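Local coordinates for protein enoyl-CoA hydratase (Mycobacterium avium subsp. paratuberculosis, PDB 4LK5) that probably works as an enoyl-CoA hydratase of the crotonase family, adding water across the double bond of enoyl-CoA thioesters, at residues C[45-51]-C[82-88]; C[55-59]-C[91-97]; C[61-65]-C[113-118]; C[139-145]-C[161-166]. One frame throughout, in Å; residues are numbered along the deposited sequence.

Interaction 1: C[45-51]-C[82-88]; sequences VFSVTIN and VVRIGGA
Phe46 and Val83 stand side by side on one face of a parallel strand pair, pointing the same way, and Val48 and Ile85 repeat the pattern two residues on. The strands 45-50 and 82-87 belong to a beta-alpha-beta unit of the crotonase fold, whose crossover helix 61-76 lies against exactly this face: Phe46 meets Tyr73 and Ala74 there, and Val48 and Ile85 share Met71. CG of Phe46 lies anti to the backbone N (chi1 -171°), and this carries the ring out past Val83, where CD2 comes near Val83 CG1 at a slant. The strand register itself sets Phe46 CB 4.1 Å from CG2 of Val83. In the next pair, CG1 of Val48 and CG2 of Ile85 are the touching methyls, 3.9 Å apart. The face bearing Val45, Ser47 and Arg84 turns toward helix 217-233. There the Arg84 chain is bent at chi2 and chi3, and its CG passes Val45 CG1 at 4.1 Å, while Val224 packs on it from the helix. Beneath the side chains runs an unbroken ladder of six backbone bonds in strict alternation, from Phe46 N to Val82 O (3.1 Å) through to Ala88 N to Ile50 O (2.9 Å). Gly86 and Gly87 bring no side chain to the far end, where Ile50 instead rests on Asn57 and Leu59. The last contact lies just past the strands: Asn51 gives ND2 to Asp38, and its OD1 sits 3.9 Å from CB of Ala88.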
loop_
_atom_site.group_PDB
_atom_site.type_symbol
_atom_site.label_atom_id
_atom_site.label_comp_id
_atom_site.label_asym_id
_atom_site.label_seq_id
_atom_site.Cartn_x
_atom_site.Cartn_y
_atom_site.Cartn_z
ATOM N N VAL C 45 2.052 -26.068 -18.087
ATOM C CA VAL C 45 0.951 -25.267 -17.600
ATOM C C VAL C 45 -0.003 -26.100 -16.747
ATOM O O VAL C 45 -0.692 -27.012 -17.225
ATOM C CB VAL C 45 0.182 -24.673 -18.777
ATOM C CG1 VAL C 45 -0.954 -23.747 -18.318
ATOM C CG2 VAL C 45 1.157 -23.932 -19.682
ATOM N N PHE C 46 -0.049 -25.752 -15.477
ATOM C CA PHE C 46 -0.757 -26.513 -14.484
ATOM C C PHE C 46 -2.015 -25.724 -14.249
ATOM O O PHE C 46 -1.944 -24.601 -13.741
ATOM C CB PHE C 46 0.135 -26.561 -13.265
ATOM C CG PHE C 46 -0.314 -27.474 -12.187
ATOM C CD1 PHE C 46 0.095 -28.794 -12.171
ATOM C CD2 PHE C 46 -1.068 -26.989 -11.124
ATOM C CE1 PHE C 46 -0.294 -29.637 -11.137
ATOM C CE2 PHE C 46 -1.461 -27.812 -10.089
ATOM C CZ PHE C 46 -1.073 -29.137 -10.086
ATOM N N SER C 47 -3.152 -26.249 -14.708
ATOM C CA SER C 47 -4.426 -25.567 -14.511
ATOM C C SER C 47 -5.155 -26.227 -13.387
ATOM O O SER C 47 -5.014 -27.415 -13.143
ATOM C CB SER C 47 -5.330 -25.560 -15.757
ATOM O OG SER C 47 -4.623 -25.192 -16.935
ATOM N N VAL C 48 -5.963 -25.435 -12.717
ATOM C CA VAL C 48 -6.694 -25.881 -11.587
ATOM C C VAL C 48 -8.039 -25.202 -11.733
ATOM O O VAL C 48 -8.130 -23.981 -11.695
ATOM C CB VAL C 48 -5.953 -25.497 -10.287
ATOM C CG1 VAL C 48 -6.863 -25.628 -9.086
ATOM C CG2 VAL C 48 -4.728 -26.388 -10.082
ATOM N N THR C 49 -9.084 -25.997 -11.918
ATOM C CA THR C 49 -10.360 -25.447 -12.280
ATOM C C THR C 49 -11.476 -26.034 -11.416
ATOM O O THR C 49 -11.746 -27.234 -11.444
ATOM C CB THR C 49 -10.603 -25.677 -13.773
ATOM O OG1 THR C 49 -9.399 -25.360 -14.496
ATOM C CG2 THR C 49 -11.773 -24.828 -14.289
ATOM N N ILE C 50 -12.100 -25.163 -10.625
ATOM C CA ILE C 50 -13.227 -25.533 -9.767
ATOM C C ILE C 50 -14.394 -25.768 -10.723
ATOM O O ILE C 50 -14.485 -25.074 -11.745
ATOM C CB ILE C 50 -13.568 -24.428 -8.735
ATOM C CG1 ILE C 50 -12.347 -24.071 -7.878
ATOM C CG2 ILE C 50 -14.696 -24.860 -7.812
ATOM C CD1 ILE C 50 -12.527 -22.850 -6.985
ATOM N N ASN C 51 -15.259 -26.745 -10.403
ATOM C CA ASN C 51 -16.296 -27.216 -11.331
ATOM C C ASN C 51 -17.634 -27.487 -10.652
ATOM O O ASN C 51 -18.268 -28.514 -10.846
ATOM C CB ASN C 51 -15.805 -28.474 -12.056
ATOM C CG ASN C 51 -16.374 -28.603 -13.458
ATOM O OD1 ASN C 51 -17.472 -28.110 -13.757
ATOM N ND2 ASN C 51 -15.610 -29.250 -14.341
ATOM N N VAL C 82 4.118 -22.569 -15.078
ATOM C CA VAL C 82 3.114 -21.550 -14.771
ATOM C C VAL C 82 1.937 -22.280 -14.216
ATOM O O VAL C 82 1.750 -23.432 -14.564
ATOM C CB VAL C 82 2.624 -20.801 -16.029
ATOM C CG1 VAL C 82 1.641 -19.673 -15.679
ATOM C CG2 VAL C 82 3.803 -20.243 -16.808
ATOM N N VAL C 83 1.144 -21.608 -13.373
ATOM C CA VAL C 83 -0.003 -22.208 -12.709
ATOM C C VAL C 83 -1.236 -21.288 -12.876
ATOM O O VAL C 83 -1.149 -20.085 -12.696
ATOM C CB VAL C 83 0.321 -22.430 -11.207
ATOM C CG1 VAL C 83 -0.914 -22.885 -10.424
ATOM C CG2 VAL C 83 1.457 -23.433 -11.021
ATOM N N ARG C 84 -2.379 -21.833 -13.265
ATOM C CA ARG C 84 -3.572 -21.008 -13.371
ATOM C C ARG C 84 -4.691 -21.610 -12.572
ATOM O O ARG C 84 -4.923 -22.797 -12.670
ATOM C CB ARG C 84 -4.038 -20.803 -14.816
ATOM C CG ARG C 84 -3.631 -21.857 -15.832
ATOM C CD ARG C 84 -4.798 -22.362 -16.690
ATOM N NE ARG C 84 -5.505 -21.348 -17.472
ATOM C CZ ARG C 84 -6.786 -21.001 -17.300
ATOM N NH1 ARG C 84 -7.529 -21.566 -16.351
ATOM N NH2 ARG C 84 -7.337 -20.080 -18.086
ATOM N N ILE C 85 -5.367 -20.778 -11.782
ATOM C CA ILE C 85 -6.570 -21.187 -11.074
ATOM C C ILE C 85 -7.690 -20.478 -11.744
ATOM O O ILE C 85 -7.561 -19.300 -12.083
ATOM C CB ILE C 85 -6.721 -20.660 -9.628
ATOM C CG1 ILE C 85 -5.463 -19.995 -9.119
ATOM C CG2 ILE C 85 -7.237 -21.754 -8.692
ATOM C CD1 ILE C 85 -4.345 -20.966 -8.910
ATOM N N GLY C 86 -8.809 -21.176 -11.846
ATOM C CA GLY C 86 -10.044 -20.608 -12.333
ATOM C C GLY C 86 -11.230 -21.462 -11.917
ATOM O O GLY C 86 -11.071 -22.457 -11.192
ATOM N N GLY C 87 -12.418 -21.043 -12.356
ATOM C CA GLY C 87 -13.667 -21.740 -12.085
ATOM C C GLY C 87 -14.533 -21.778 -13.327
ATOM O O GLY C 87 -14.512 -20.822 -14.109
ATOM N N ALA C 88 -15.297 -22.871 -13.503
ATOM C CA ALA C 88 -16.064 -23.113 -14.746
ATOM C C ALA C 88 -17.342 -22.270 -14.864
ATOM O O ALA C 88 -17.982 -21.929 -13.860
ATOM C CB ALA C 88 -16.389 -24.596 -14.906
#

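Interaction 2: C[55-59]-C[91-97]; sequences SLNSL and GFSSGAG
Leu59 and Ala96 form a single bridge between two irregular backbones, with Gly97 N bonded to Leu59 O at 2.8 Å and a weak, bent bond from Leu59 N to Gly95 O. Both chains are loops leaving the ends of strands 45-50 and 82-87 in the crotonase fold, and in relatives the loop equivalent to 91-97 supplies part of the oxyanion hole. Two neighbouring serines reach across to successive carbonyls. Ser94 uses both its groups: N bonds to Leu56 O at 3.0 Å, and OG, set between its own N and carbonyl carbon (chi1 59°), reaches Ser55 O at 3.1 Å in the carbonyl plane. Ser93 OG comes to Asn57 O differently, at 3.0 Å but from above the carbonyl plane, 35° out of it. The two leucines pack against backbone: Leu56 CD1 lies 3.8 Å from Gly91 N, and CB and CG of Leu59 lie by the Gly95 carbonyl, CG also near Ser93 OG. That hydroxyl is gripped twice, because besides donating to Asn57 O it accepts the N-H of Gly95 in an ST turn, Gly95 N to Ser93 OG 2.8 Å.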
loop_
_atom_site.group_PDB
_atom_site.type_symbol
_atom_site.label_atom_id
_atom_site.label_comp_id
_atom_site.label_asym_id
_atom_site.label_seq_id
_atom_site.Cartn_x
_atom_site.Cartn_y
_atom_site.Cartn_z
ATOM N N SER C 55 -23.480 -23.888 -8.206
ATOM C CA SER C 55 -23.420 -23.004 -7.013
ATOM C C SER C 55 -22.378 -21.868 -7.137
ATOM O O SER C 55 -22.066 -21.177 -6.149
ATOM C CB SER C 55 -23.122 -23.835 -5.749
ATOM O OG SER C 55 -21.860 -24.477 -5.817
ATOM N N LEU C 56 -21.852 -21.690 -8.354
ATOM C CA LEU C 56 -20.982 -20.559 -8.722
ATOM C C LEU C 56 -19.587 -20.845 -8.204
ATOM O O LEU C 56 -18.883 -19.959 -7.713
ATOM C CB LEU C 56 -21.554 -19.231 -8.189
ATOM C CG LEU C 56 -21.571 -17.988 -9.088
ATOM C CD1 LEU C 56 -21.889 -18.314 -10.549
ATOM C CD2 LEU C 56 -22.577 -16.996 -8.509
ATOM N N ASN C 57 -19.222 -22.118 -8.341
ATOM C CA ASN C 57 -17.974 -22.672 -7.844
ATOM C C ASN C 57 -17.767 -22.503 -6.309
ATOM O O ASN C 57 -16.673 -22.135 -5.881
ATOM C CB ASN C 57 -16.818 -22.109 -8.663
ATOM C CG ASN C 57 -16.976 -22.377 -10.159
ATOM O OD1 ASN C 57 -16.830 -21.478 -10.987
ATOM N ND2 ASN C 57 -17.246 -23.627 -10.508
ATOM N N SER C 58 -18.820 -22.781 -5.515
ATOM C CA SER C 58 -18.765 -22.896 -4.011
ATOM C C SER C 58 -17.618 -23.792 -3.596
ATOM O O SER C 58 -17.159 -24.563 -4.390
ATOM C CB SER C 58 -20.029 -23.567 -3.405
ATOM O OG SER C 58 -21.160 -22.734 -3.376
ATOM N N LEU C 59 -17.195 -23.724 -2.341
ATOM C CA LEU C 59 -16.070 -24.536 -1.893
ATOM C C LEU C 59 -16.444 -25.422 -0.710
ATOM O O LEU C 59 -16.859 -24.927 0.331
ATOM C CB LEU C 59 -14.891 -23.617 -1.542
ATOM C CG LEU C 59 -14.172 -22.907 -2.687
ATOM C CD1 LEU C 59 -12.975 -22.081 -2.217
ATOM C CD2 LEU C 59 -13.700 -23.929 -3.680
ATOM N N GLY C 91 -18.953 -17.980 -12.982
ATOM C CA GLY C 91 -18.227 -17.465 -11.817
ATOM C C GLY C 91 -16.799 -17.952 -11.703
ATOM O O GLY C 91 -16.391 -18.869 -12.412
ATOM N N PHE C 92 -16.036 -17.285 -10.829
ATOM C CA PHE C 92 -14.696 -17.708 -10.471
ATOM C C PHE C 92 -14.806 -18.604 -9.230
ATOM O O PHE C 92 -14.469 -19.765 -9.294
ATOM C CB PHE C 92 -13.798 -16.493 -10.203
ATOM C CG PHE C 92 -12.461 -16.850 -9.598
ATOM C CD1 PHE C 92 -11.466 -17.442 -10.374
ATOM C CD2 PHE C 92 -12.206 -16.615 -8.240
ATOM C CE1 PHE C 92 -10.236 -17.785 -9.817
ATOM C CE2 PHE C 92 -10.962 -16.947 -7.685
ATOM C CZ PHE C 92 -9.982 -17.540 -8.471
ATOM N N SER C 93 -15.253 -18.041 -8.105
ATOM C CA SER C 93 -15.763 -18.812 -6.960
ATOM C C SER C 93 -16.474 -17.902 -5.991
ATOM O O SER C 93 -15.961 -16.818 -5.658
ATOM C CB SER C 93 -14.681 -19.543 -6.176
ATOM O OG SER C 93 -15.147 -19.800 -4.845
ATOM N N SER C 94 -17.628 -18.378 -5.513
ATOM C CA SER C 94 -18.426 -17.676 -4.511
ATOM C C SER C 94 -17.914 -17.926 -3.095
ATOM O O SER C 94 -18.522 -17.477 -2.122
ATOM C CB SER C 94 -19.908 -18.067 -4.606
ATOM O OG SER C 94 -20.077 -19.455 -4.420
ATOM N N GLY C 95 -16.804 -18.639 -2.968
ATOM C CA GLY C 95 -16.145 -18.766 -1.689
ATOM C C GLY C 95 -16.645 -19.989 -0.960
ATOM O O GLY C 95 -17.128 -20.935 -1.589
ATOM N N ALA C 96 -16.515 -19.976 0.366
ATOM C CA ALA C 96 -16.788 -21.179 1.156
ATOM C C ALA C 96 -18.255 -21.532 0.998
ATOM O O ALA C 96 -19.079 -20.649 0.988
ATOM C CB ALA C 96 -16.425 -20.968 2.625
ATOM N N GLY C 97 -18.566 -22.814 0.848
ATOM C CA GLY C 97 -19.946 -23.252 0.611
ATOM C C GLY C 97 -20.826 -23.099 1.832
ATOM O O GLY C 97 -20.360 -23.313 2.950
#

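Interaction 3: C[61-65]-C[113-118]; sequences VPVIT and EIILEI
This is the meeting of two helix starts in the crotonase fold, the first turns of helices 61-76 and 113-127, whose segments run nearly parallel at 19° with axes 9.4 Å apart. Helix 61-76 follows the loop after strand 45-50, and helix 113-127 the loop after strand 82-87, of which residues 99-111 are not modelled. Ile64 is the main side chain. With CG1 anti to the carbonyl carbon (chi1 -77°), it sends CD1 between Ile114 and Ile118, 4.0 Å from Ile114 CG2 and close against Ile118 CD1, and leaves CG2 to rest on Glu117 CB at 3.8 Å. One turn earlier, Val61 crosses Ile114 at about a right angle, its CG2 4.0 Å from Ile114 CG2, so that this one methyl serves both Val61 and Ile64. Val61 CG1, the other branch, faces the carboxylate end of the extended Glu113. Next to this greasy strip is a polar one. Thr65 OG1 lies within reach of two oxygens, 2.8 Å from Glu117 OE1 and 3.1 Å from the carbonyl O of Val61 in its own helix. Glu117 is folded back at chi2 to bring OE1 over, and the same oxygen makes a salt bridge to Arg120, which probably steadies its negative charge. The far side of helix 113-127 belongs to another neighbour: Ile115 and Leu116 pack on helix 254-269, which leaves helix 113-127 sandwiched between that helix and helix 61-76, itself the crossover between strands 45-50 and 82-87.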
loop_
_atom_site.group_PDB
_atom_site.type_symbol
_atom_site.label_atom_id
_atom_site.label_comp_id
_atom_site.label_asym_id
_atom_site.label_seq_id
_atom_site.Cartn_x
_atom_site.Cartn_y
_atom_site.Cartn_z
ATOM N N VAL C 61 -15.054 -28.728 1.790
ATOM C CA VAL C 61 -13.775 -29.079 2.367
ATOM C C VAL C 61 -12.951 -30.008 1.473
ATOM O O VAL C 61 -11.776 -29.727 1.236
ATOM C CB VAL C 61 -13.957 -29.652 3.769
ATOM C CG1 VAL C 61 -12.607 -29.912 4.413
ATOM C CG2 VAL C 61 -14.753 -28.665 4.610
ATOM N N PRO C 62 -13.549 -31.125 0.989
ATOM C CA PRO C 62 -12.804 -31.989 0.052
ATOM C C PRO C 62 -12.115 -31.210 -1.077
ATOM O O PRO C 62 -10.949 -31.450 -1.386
ATOM C CB PRO C 62 -13.890 -32.914 -0.526
ATOM C CG PRO C 62 -15.164 -32.625 0.245
ATOM C CD PRO C 62 -14.812 -31.759 1.417
ATOM N N VAL C 63 -12.834 -30.263 -1.661
ATOM C CA VAL C 63 -12.306 -29.455 -2.764
ATOM C C VAL C 63 -11.219 -28.448 -2.365
ATOM O O VAL C 63 -10.224 -28.304 -3.086
ATOM C CB VAL C 63 -13.452 -28.741 -3.515
ATOM C CG1 VAL C 63 -12.986 -27.472 -4.203
ATOM C CG2 VAL C 63 -14.052 -29.686 -4.545
ATOM N N ILE C 64 -11.414 -27.755 -1.247
ATOM C CA ILE C 64 -10.390 -26.877 -0.698
ATOM C C ILE C 64 -9.146 -27.712 -0.441
ATOM O O ILE C 64 -8.043 -27.294 -0.784
ATOM C CB ILE C 64 -10.852 -26.174 0.610
ATOM C CG1 ILE C 64 -11.792 -25.015 0.313
ATOM C CG2 ILE C 64 -9.684 -25.576 1.377
ATOM C CD1 ILE C 64 -12.679 -24.632 1.493
ATOM N N THR C 65 -9.316 -28.875 0.185
ATOM C CA THR C 65 -8.202 -29.822 0.391
ATOM C C THR C 65 -7.502 -30.191 -0.916
ATOM O O THR C 65 -6.291 -30.408 -0.943
ATOM C CB THR C 65 -8.684 -31.102 1.126
ATOM O OG1 THR C 65 -9.150 -30.734 2.439
ATOM C CG2 THR C 65 -7.528 -32.194 1.231
ATOM N N GLU C 113 -11.699 -27.534 10.515
ATOM C CA GLU C 113 -10.744 -27.933 9.491
ATOM C C GLU C 113 -10.822 -27.038 8.220
ATOM O O GLU C 113 -9.826 -26.869 7.527
ATOM C CB GLU C 113 -10.967 -29.436 9.126
ATOM C CG GLU C 113 -9.716 -30.209 8.678
ATOM C CD GLU C 113 -9.981 -31.541 7.933
ATOM O OE1 GLU C 113 -11.152 -31.930 7.652
ATOM O OE2 GLU C 113 -8.978 -32.223 7.609
ATOM N N ILE C 114 -11.997 -26.497 7.904
ATOM C CA ILE C 114 -12.158 -25.631 6.721
ATOM C C ILE C 114 -11.050 -24.570 6.748
ATOM O O ILE C 114 -10.323 -24.361 5.781
ATOM C CB ILE C 114 -13.496 -24.828 6.662
ATOM C CG1 ILE C 114 -14.559 -25.376 7.616
ATOM C CG2 ILE C 114 -14.026 -24.748 5.235
ATOM C CD1 ILE C 114 -15.918 -24.689 7.517
ATOM N N ILE C 115 -10.910 -23.926 7.892
ATOM C CA ILE C 115 -9.984 -22.819 7.994
ATOM C C ILE C 115 -8.526 -23.255 7.887
ATOM O O ILE C 115 -7.726 -22.604 7.197
ATOM C CB ILE C 115 -10.179 -22.053 9.296
ATOM C CG1 ILE C 115 -11.636 -21.602 9.393
ATOM C CG2 ILE C 115 -9.257 -20.838 9.309
ATOM C CD1 ILE C 115 -12.106 -21.350 10.802
ATOM N N LEU C 116 -8.191 -24.339 8.580
ATOM C CA LEU C 116 -6.837 -24.902 8.526
ATOM C C LEU C 116 -6.437 -25.213 7.099
ATOM O O LEU C 116 -5.280 -25.135 6.756
ATOM C CB LEU C 116 -6.750 -26.195 9.344
ATOM C CG LEU C 116 -6.091 -26.312 10.724
ATOM C CD1 LEU C 116 -6.151 -25.022 11.523
ATOM C CD2 LEU C 116 -6.736 -27.476 11.500
ATOM N N GLU C 117 -7.396 -25.591 6.279
ATOM C CA GLU C 117 -7.094 -26.015 4.945
ATOM C C GLU C 117 -7.077 -24.823 4.003
ATOM O O GLU C 117 -6.288 -24.815 3.032
ATOM C CB GLU C 117 -8.101 -27.064 4.468
ATOM C CG GLU C 117 -8.022 -28.373 5.226
ATOM C CD GLU C 117 -6.798 -29.173 4.861
ATOM O OE1 GLU C 117 -6.851 -29.876 3.825
ATOM O OE2 GLU C 117 -5.789 -29.111 5.606
ATOM N N ILE C 118 -7.960 -23.845 4.269
ATOM C CA ILE C 118 -7.888 -22.555 3.592
ATOM C C ILE C 118 -6.459 -22.068 3.764
ATOM O O ILE C 118 -5.800 -21.649 2.796
ATOM C CB ILE C 118 -8.744 -21.469 4.241
ATOM C CG1 ILE C 118 -10.232 -21.791 4.240
ATOM C CG2 ILE C 118 -8.515 -20.133 3.542
ATOM C CD1 ILE C 118 -10.800 -22.106 2.900
#

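Interaction 4: C[139-145]-C[161-166]; sequences PAAGVGV and FFMLAF
Phe161 carries CG between its backbone N and carbonyl carbon (chi1 66°), which swings the ring back over Pro139, while Phe166, with CG anti to the carbonyl carbon (chi1 -54°), brings its ring up to Gly142. Between the two aromatics, strands 139-141 and 161-163 pair in parallel in the small second sheet of the crotonase fold. Pro139 CA stands over the centre of the Phe161 ring, and Pro139 CB makes an off-centre CH-pi contact with the same ring, 3.6 Å from Phe161 CZ. Phe162 points to the other face of the sheet, where CD2 meets Ala140 CB at 3.8 Å and Val145 CG2 approaches the ring at its edge. Three bonds zip the backbones together: Ala140 N to Phe161 O, Met163 N to Ala140 O, and Gly142 N to Met163 O, the last 3.0 Å long and in the carbonyl plane. Past them the first chain turns at Gly142, the N-cap, with a positive phi of 50°, into helix 143-150; the second bends through an inverse gamma turn centred on Leu164. The helix then sends Val145 back across Leu164 at about a right angle, CG1 to CD2 3.7 Å. In crotonase relatives the start of the equivalent helix gives an oxyanion-hole N-H. Gly142 CA sits over the Phe166 face, 3.9 Å from the ring centroid.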
loop_
_atom_site.group_PDB
_atom_site.type_symbol
_atom_site.label_atom_id
_atom_site.label_comp_id
_atom_site.label_asym_id
_atom_site.label_seq_id
_atom_site.Cartn_x
_atom_site.Cartn_y
_atom_site.Cartn_z
ATOM N N PRO C 139 -17.960 -13.483 -10.940
ATOM C CA PRO C 139 -17.910 -13.154 -9.504
ATOM C C PRO C 139 -16.811 -13.865 -8.722
ATOM O O PRO C 139 -16.492 -15.039 -8.990
ATOM C CB PRO C 139 -19.295 -13.570 -9.000
ATOM C CG PRO C 139 -20.183 -13.488 -10.202
ATOM C CD PRO C 139 -19.326 -13.829 -11.392
ATOM N N ALA C 140 -16.190 -13.104 -7.814
ATOM C CA ALA C 140 -15.267 -13.612 -6.790
ATOM C C ALA C 140 -15.796 -13.134 -5.442
ATOM O O ALA C 140 -16.001 -11.920 -5.211
ATOM C CB ALA C 140 -13.864 -13.065 -7.009
ATOM N N ALA C 141 -16.015 -14.058 -4.529
ATOM C CA ALA C 141 -16.589 -13.667 -3.237
ATOM C C ALA C 141 -15.986 -14.447 -2.095
ATOM O O ALA C 141 -15.574 -15.589 -2.272
ATOM C CB ALA C 141 -18.100 -13.853 -3.273
ATOM N N GLY C 142 -15.915 -13.825 -0.924
ATOM C CA GLY C 142 -15.285 -14.456 0.257
ATOM C C GLY C 142 -13.899 -15.022 -0.022
ATOM O O GLY C 142 -13.079 -14.372 -0.648
ATOM N N VAL C 143 -13.616 -16.244 0.435
ATOM C CA VAL C 143 -12.276 -16.793 0.198
ATOM C C VAL C 143 -11.925 -16.946 -1.248
ATOM O O VAL C 143 -10.779 -17.203 -1.546
ATOM C CB VAL C 143 -12.022 -18.193 0.800
ATOM C CG1 VAL C 143 -11.496 -18.061 2.208
ATOM C CG2 VAL C 143 -13.244 -19.062 0.723
ATOM N N GLY C 144 -12.896 -16.872 -2.142
ATOM C CA GLY C 144 -12.581 -16.889 -3.560
ATOM C C GLY C 144 -11.659 -15.708 -3.844
ATOM O O GLY C 144 -10.653 -15.824 -4.568
ATOM N N VAL C 145 -11.981 -14.582 -3.211
ATOM C CA VAL C 145 -11.207 -13.375 -3.374
ATOM C C VAL C 145 -9.841 -13.573 -2.751
ATOM O O VAL C 145 -8.831 -13.239 -3.370
ATOM C CB VAL C 145 -11.918 -12.164 -2.761
ATOM C CG1 VAL C 145 -11.008 -10.966 -2.750
ATOM C CG2 VAL C 145 -13.191 -11.843 -3.533
ATOM N N PHE C 161 -16.391 -9.237 -10.775
ATOM C CA PHE C 161 -16.330 -8.345 -9.627
ATOM C C PHE C 161 -15.824 -9.072 -8.389
ATOM O O PHE C 161 -15.835 -10.301 -8.319
ATOM C CB PHE C 161 -17.670 -7.673 -9.333
ATOM C CG PHE C 161 -18.765 -8.627 -8.896
ATOM C CD1 PHE C 161 -18.841 -9.079 -7.557
ATOM C CD2 PHE C 161 -19.731 -9.076 -9.814
ATOM C CE1 PHE C 161 -19.843 -9.952 -7.145
ATOM C CE2 PHE C 161 -20.731 -9.938 -9.399
ATOM C CZ PHE C 161 -20.787 -10.379 -8.065
ATOM N N PHE C 162 -15.408 -8.276 -7.409
ATOM C CA PHE C 162 -14.849 -8.768 -6.192
ATOM C C PHE C 162 -15.674 -8.336 -4.991
ATOM O O PHE C 162 -16.153 -7.209 -4.907
ATOM C CB PHE C 162 -13.404 -8.279 -6.074
ATOM C CG PHE C 162 -12.527 -8.779 -7.179
ATOM C CD1 PHE C 162 -12.546 -8.165 -8.441
ATOM C CD2 PHE C 162 -11.730 -9.882 -6.997
ATOM C CE1 PHE C 162 -11.744 -8.638 -9.477
ATOM C CE2 PHE C 162 -10.941 -10.366 -8.033
ATOM C CZ PHE C 162 -10.954 -9.748 -9.275
HETATM N N MSE C 163 -15.858 -9.248 -4.051
HETATM C CA MSE C 163 -16.552 -8.868 -2.842
HETATM C C MSE C 163 -16.171 -9.708 -1.655
HETATM O O MSE C 163 -16.394 -10.922 -1.627
HETATM C CB MSE C 163 -18.053 -8.961 -3.039
HETATM C CG MSE C 163 -18.646 -8.491 -1.721
HETATM SE SE MSE C 163 -20.525 -8.104 -2.009
HETATM C CE MSE C 163 -20.961 -9.952 -2.545
ATOM N N LEU C 164 -15.617 -9.043 -0.649
ATOM C CA LEU C 164 -15.337 -9.675 0.606
ATOM C C LEU C 164 -16.625 -9.795 1.401
ATOM O O LEU C 164 -16.918 -8.958 2.242
ATOM C CB LEU C 164 -14.348 -8.835 1.372
ATOM C CG LEU C 164 -12.948 -8.826 0.794
ATOM C CD1 LEU C 164 -12.065 -8.085 1.791
ATOM C CD2 LEU C 164 -12.433 -10.225 0.573
ATOM N N ALA C 165 -17.356 -10.874 1.146
ATOM C CA ALA C 165 -18.724 -11.054 1.654
ATOM C C ALA C 165 -18.807 -11.420 3.120
ATOM O O ALA C 165 -19.850 -11.244 3.734
ATOM C CB ALA C 165 -19.451 -12.111 0.830
ATOM N N PHE C 166 -17.711 -11.886 3.692
ATOM C CA PHE C 166 -17.741 -12.542 4.999
ATOM C C PHE C 166 -18.740 -11.900 5.974
ATOM O O PHE C 166 -19.569 -12.553 6.614
ATOM C CB PHE C 166 -16.361 -12.507 5.610
ATOM C CG PHE C 166 -15.302 -13.059 4.725
ATOM C CD1 PHE C 166 -15.133 -14.424 4.603
ATOM C CD2 PHE C 166 -14.454 -12.208 4.021
ATOM C CE1 PHE C 166 -14.143 -14.930 3.804
ATOM C CE2 PHE C 166 -13.464 -12.707 3.209
ATOM C CZ PHE C 166 -13.311 -14.068 3.096
#

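Overall arrangement
Interaction 2 is the meeting point of the other three. Its loops prolong the strands of interaction 1, whose Ile50 CD1 touches Leu59 CD2 at 3.7 Å. Loop 55-59 leans on interaction 3 through Leu59 CB and Ile64 CG1 (3.9 Å), and loop 91-97 runs beside strand 139-141 of interaction 4, probably bonded to it by Phe92 N to Pro139 O (2.9 Å) and Ser93 O to Ala141 N (3.0 Å). These bonds tie 91-97 to 139-145, the two segments whose counterparts in relatives provide the oxyanion hole; the centres of interactions 2 and 4 are about 9 Å apart. Interactions 1 and 4 do not touch, their centres about 17 Å apart, whereas Ile118 CG2 reaches Val143 CG1, joining interactions 3 and 4.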